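Local atomic coordinates of mRNA interferase RelE (Escherichia coli, PDB entry 4FXH), a protein that cleaves mRNA codon-specifically in the ribosomal A site, inhibiting translation during amino acid starvation as the toxin of a type II toxin-antitoxin system. Residues L12-K17 with I76-A81. The protein carries 1 engineered substitution. Numbering follows the deposited sequence.
Sequences LKEWRK and ISVGKA. Engineered in segment 76-81: Ala-81 (natural residue Arg).
Glu-14 in the last turn of helix 9-15 and Val-78 at the end of strand 72-78 mark the closest backbone approach, with CA to CA 6.4 Å, and here a helical carboxylate binds the end of a strand, just past a classic beta bulge in which Ile-76 and Ser-77 both face Val-63. The N-H of Val-78 points at Glu-14 OE2 over 3.0 Å from N to OE2, nearly straight at 174° and close to the direction of the C-O bond. Glu-14 makes this reach with CG anti to its own carbonyl carbon (chi1 -69°) and the chain extended beyond, its CB lying 3.7 Å from Val-78 CG1. The other oxygen, OE1, accepts a hydrogen bond from a water that is also bonded to Ser-77 OG, so both carboxylate oxygens are tied to neighbouring strand residues, one directly and one through solvent. Deeper in, Val-78 CG2 approaches the Trp-15 ring obliquely, 4.3 Å from CE3. Leu-26 of helix 22-33 and Leu-62 of strand 62-67 touch both Trp-15 and Val-78, extending this apolar layer between helices and sheet. Beyond the strand the chain leads to Ala-81, an engineered residue at the position of the inferred proton donor. Glu-14 OE2 also lies 3.1 Å from Val-78 O, an acceptor pair that may raise the carboxylate's proton affinity, while the Val-78 N-H and the water at OE1 would favour the charged form.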
ATOM      1  N   LEU A  12       3.815  -2.964  -8.424  1.00 30.44           N
ATOM      2  CA  LEU A  12       3.165  -2.273  -9.533  1.00 34.47           C
ATOM      3  C   LEU A  12       2.275  -3.247 -10.305  1.00 37.96           C
ATOM      4  O   LEU A  12       1.171  -2.896 -10.728  1.00 38.79           O
ATOM      5  CB  LEU A  12       4.196  -1.632 -10.464  1.00 36.72           C
ATOM      6  CG  LEU A  12       3.644  -0.892 -11.686  1.00 39.48           C
ATOM      7  CD1 LEU A  12       2.664   0.198 -11.269  1.00 38.77           C
ATOM      8  CD2 LEU A  12       4.781  -0.310 -12.517  1.00 39.33           C
ATOM      9  N   LYS A  13       2.759  -4.473 -10.478  1.00 39.45           N
ATOM     10  CA  LYS A  13       1.944  -5.537 -11.043  1.00 43.26           C
ATOM     11  C   LYS A  13       0.726  -5.825 -10.159  1.00 41.36           C
ATOM     12  O   LYS A  13      -0.376  -6.032 -10.667  1.00 41.32           O
ATOM     13  CB  LYS A  13       2.770  -6.810 -11.240  1.00 48.05           C
ATOM     14  CG  LYS A  13       3.868  -6.692 -12.287  1.00 52.30           C
ATOM     15  CD  LYS A  13       3.313  -6.261 -13.637  1.00 55.50           C
ATOM     16  CE  LYS A  13       4.052  -6.951 -14.774  1.00 59.57           C
ATOM     17  NZ  LYS A  13       3.589  -6.471 -16.106  1.00 62.63           N
ATOM     18  N   GLU A  14       0.931  -5.839  -8.842  1.00 33.34           N
ATOM     19  CA  GLU A  14      -0.166  -6.019  -7.888  1.00 39.20           C
ATOM     20  C   GLU A  14      -1.171  -4.880  -8.006  1.00 38.82           C
ATOM     21  O   GLU A  14      -2.384  -5.087  -7.915  1.00 41.16           O
ATOM     22  CB  GLU A  14       0.365  -6.092  -6.449  1.00 35.99           C
ATOM     23  CG  GLU A  14       1.158  -7.357  -6.140  1.00 37.75           C
ATOM     24  CD  GLU A  14       1.782  -7.359  -4.751  1.00 36.49           C
ATOM     25  OE1 GLU A  14       2.091  -8.460  -4.244  1.00 38.70           O
ATOM     26  OE2 GLU A  14       1.976  -6.272  -4.170  1.00 33.39           O
ATOM     27  N   TRP A  15      -0.644  -3.679  -8.217  1.00 35.79           N
ATOM     28  CA  TRP A  15      -1.440  -2.463  -8.294  1.00 33.85           C
ATOM     29  C   TRP A  15      -2.380  -2.482  -9.498  1.00 37.34           C
ATOM     30  O   TRP A  15      -3.504  -1.984  -9.425  1.00 36.95           O
ATOM     31  CB  TRP A  15      -0.505  -1.254  -8.359  1.00 30.84           C
ATOM     32  CG  TRP A  15      -1.187   0.071  -8.396  1.00 29.69           C
ATOM     33  CD1 TRP A  15      -1.706   0.695  -9.494  1.00 31.43           C
ATOM     34  CD2 TRP A  15      -1.403   0.959  -7.291  1.00 27.84           C
ATOM     35  NE1 TRP A  15      -2.241   1.909  -9.138  1.00 31.97           N
ATOM     36  CE2 TRP A  15      -2.064   2.093  -7.794  1.00 25.88           C
ATOM     37  CE3 TRP A  15      -1.102   0.894  -5.926  1.00 27.02           C
ATOM     38  CZ2 TRP A  15      -2.436   3.162  -6.976  1.00 27.02           C
ATOM     39  CZ3 TRP A  15      -1.472   1.958  -5.117  1.00 26.13           C
ATOM     40  CH2 TRP A  15      -2.132   3.075  -5.644  1.00 26.16           C
ATOM     41  N   ARG A  16      -1.919  -3.070 -10.599  1.00 65.36           N
ATOM     42  CA  ARG A  16      -2.701  -3.124 -11.831  1.00 70.42           C
ATOM     43  C   ARG A  16      -3.802  -4.182 -11.787  1.00 75.38           C
ATOM     44  O   ARG A  16      -4.434  -4.466 -12.804  1.00 79.68           O
ATOM     45  CB  ARG A  16      -1.788  -3.379 -13.036  1.00 70.87           C
ATOM     46  CG  ARG A  16      -0.805  -2.257 -13.340  1.00 68.57           C
ATOM     47  CD  ARG A  16       0.004  -2.572 -14.591  1.00 70.48           C
ATOM     48  NE  ARG A  16       0.926  -1.498 -14.951  1.00 68.90           N
ATOM     49  CZ  ARG A  16       2.201  -1.690 -15.281  1.00 68.23           C
ATOM     50  NH1 ARG A  16       2.705  -2.917 -15.293  1.00 69.03           N
ATOM     51  NH2 ARG A  16       2.970  -0.658 -15.598  1.00 66.61           N
ATOM     52  N   LYS A  17      -4.029  -4.769 -10.614  1.00 75.28           N
ATOM     53  CA  LYS A  17      -5.048  -5.806 -10.473  1.00 80.05           C
ATOM     54  C   LYS A  17      -5.955  -5.581  -9.262  1.00 79.13           C
ATOM     55  O   LYS A  17      -6.727  -6.463  -8.889  1.00 82.92           O
ATOM     56  CB  LYS A  17      -4.405  -7.195 -10.388  1.00 81.79           C
ATOM     57  CG  LYS A  17      -3.192  -7.377 -11.287  1.00 81.39           C
ATOM     58  CD  LYS A  17      -2.871  -8.840 -11.519  1.00 84.63           C
ATOM     59  CE  LYS A  17      -3.883  -9.465 -12.458  1.00 91.62           C
ATOM     60  NZ  LYS A  17      -3.989  -8.720 -13.744  1.00 93.30           N
ATOM     61  N   ILE A  76       6.279  -1.250  -1.762  1.00 17.28           N
ATOM     62  CA  ILE A  76       6.836  -2.582  -1.927  1.00 20.29           C
ATOM     63  C   ILE A  76       5.771  -3.677  -2.037  1.00 23.04           C
ATOM     64  O   ILE A  76       5.934  -4.645  -2.785  1.00 22.00           O
ATOM     65  CB  ILE A  76       7.867  -2.895  -0.813  1.00 30.66           C
ATOM     66  CG1 ILE A  76       8.733  -4.083  -1.208  1.00 32.40           C
ATOM     67  CG2 ILE A  76       7.194  -3.114   0.545  1.00 31.00           C
ATOM     68  CD1 ILE A  76      10.068  -4.083  -0.531  1.00 34.19           C
ATOM     69  N   SER A  77       4.675  -3.508  -1.311  1.00 24.95           N
ATOM     70  CA  SER A  77       3.618  -4.504  -1.296  1.00 25.96           C
ATOM     71  C   SER A  77       2.264  -3.820  -1.187  1.00 26.56           C
ATOM     72  O   SER A  77       2.085  -2.900  -0.391  1.00 27.31           O
ATOM     73  CB  SER A  77       3.819  -5.474  -0.130  1.00 24.62           C
ATOM     74  OG  SER A  77       2.981  -6.610  -0.255  1.00 27.43           O
ATOM     75  N   VAL A  78       1.319  -4.266  -2.003  1.00 27.89           N
ATOM     76  CA  VAL A  78      -0.037  -3.746  -1.955  1.00 30.62           C
ATOM     77  C   VAL A  78      -1.023  -4.879  -2.225  1.00 32.76           C
ATOM     78  O   VAL A  78      -0.836  -5.664  -3.155  1.00 34.36           O
ATOM     79  CB  VAL A  78      -0.232  -2.589  -2.958  1.00 32.33           C
ATOM     80  CG1 VAL A  78       0.176  -3.013  -4.365  1.00 34.65           C
ATOM     81  CG2 VAL A  78      -1.662  -2.089  -2.927  1.00 32.38           C
ATOM     82  N   GLY A  79      -2.055  -4.984  -1.395  1.00 67.50           N
ATOM     83  CA  GLY A  79      -3.003  -6.075  -1.532  1.00 67.77           C
ATOM     84  C   GLY A  79      -4.258  -5.961  -0.690  1.00 67.17           C
ATOM     85  O   GLY A  79      -4.918  -4.924  -0.676  1.00 67.02           O
ATOM     86  N   LYS A  80      -4.582  -7.040   0.018  1.00 68.24           N
ATOM     87  CA  LYS A  80      -5.849  -7.144   0.732  1.00 69.74           C
ATOM     88  C   LYS A  80      -5.678  -7.913   2.046  1.00 69.32           C
ATOM     89  O   LYS A  80      -4.726  -8.678   2.203  1.00 68.73           O
ATOM     90  CB  LYS A  80      -6.883  -7.828  -0.172  1.00 72.65           C
ATOM     91  CG  LYS A  80      -8.307  -7.860   0.363  1.00 75.98           C
ATOM     92  CD  LYS A  80      -9.318  -7.913  -0.773  1.00 77.98           C
ATOM     93  CE  LYS A  80     -10.094  -6.605  -0.882  1.00 79.46           C
ATOM     94  NZ  LYS A  80      -9.219  -5.395  -0.944  1.00 78.49           N
ATOM     95  N   ALA A  81      -6.598  -7.697   2.984  1.00 70.33           N
ATOM     96  CA  ALA A  81      -6.564  -8.365   4.283  1.00 71.95           C
ATOM     97  C   ALA A  81      -6.621  -9.888   4.170  1.00 72.06           C
ATOM     98  O   ALA A  81      -5.812 -10.592   4.774  1.00 72.89           O
ATOM     99  CB  ALA A  81      -7.695  -7.858   5.170  1.00 74.04           C
TER
HETATM  100  O   HOH W   1       1.354  -8.602  -1.394  1.00 19.15           O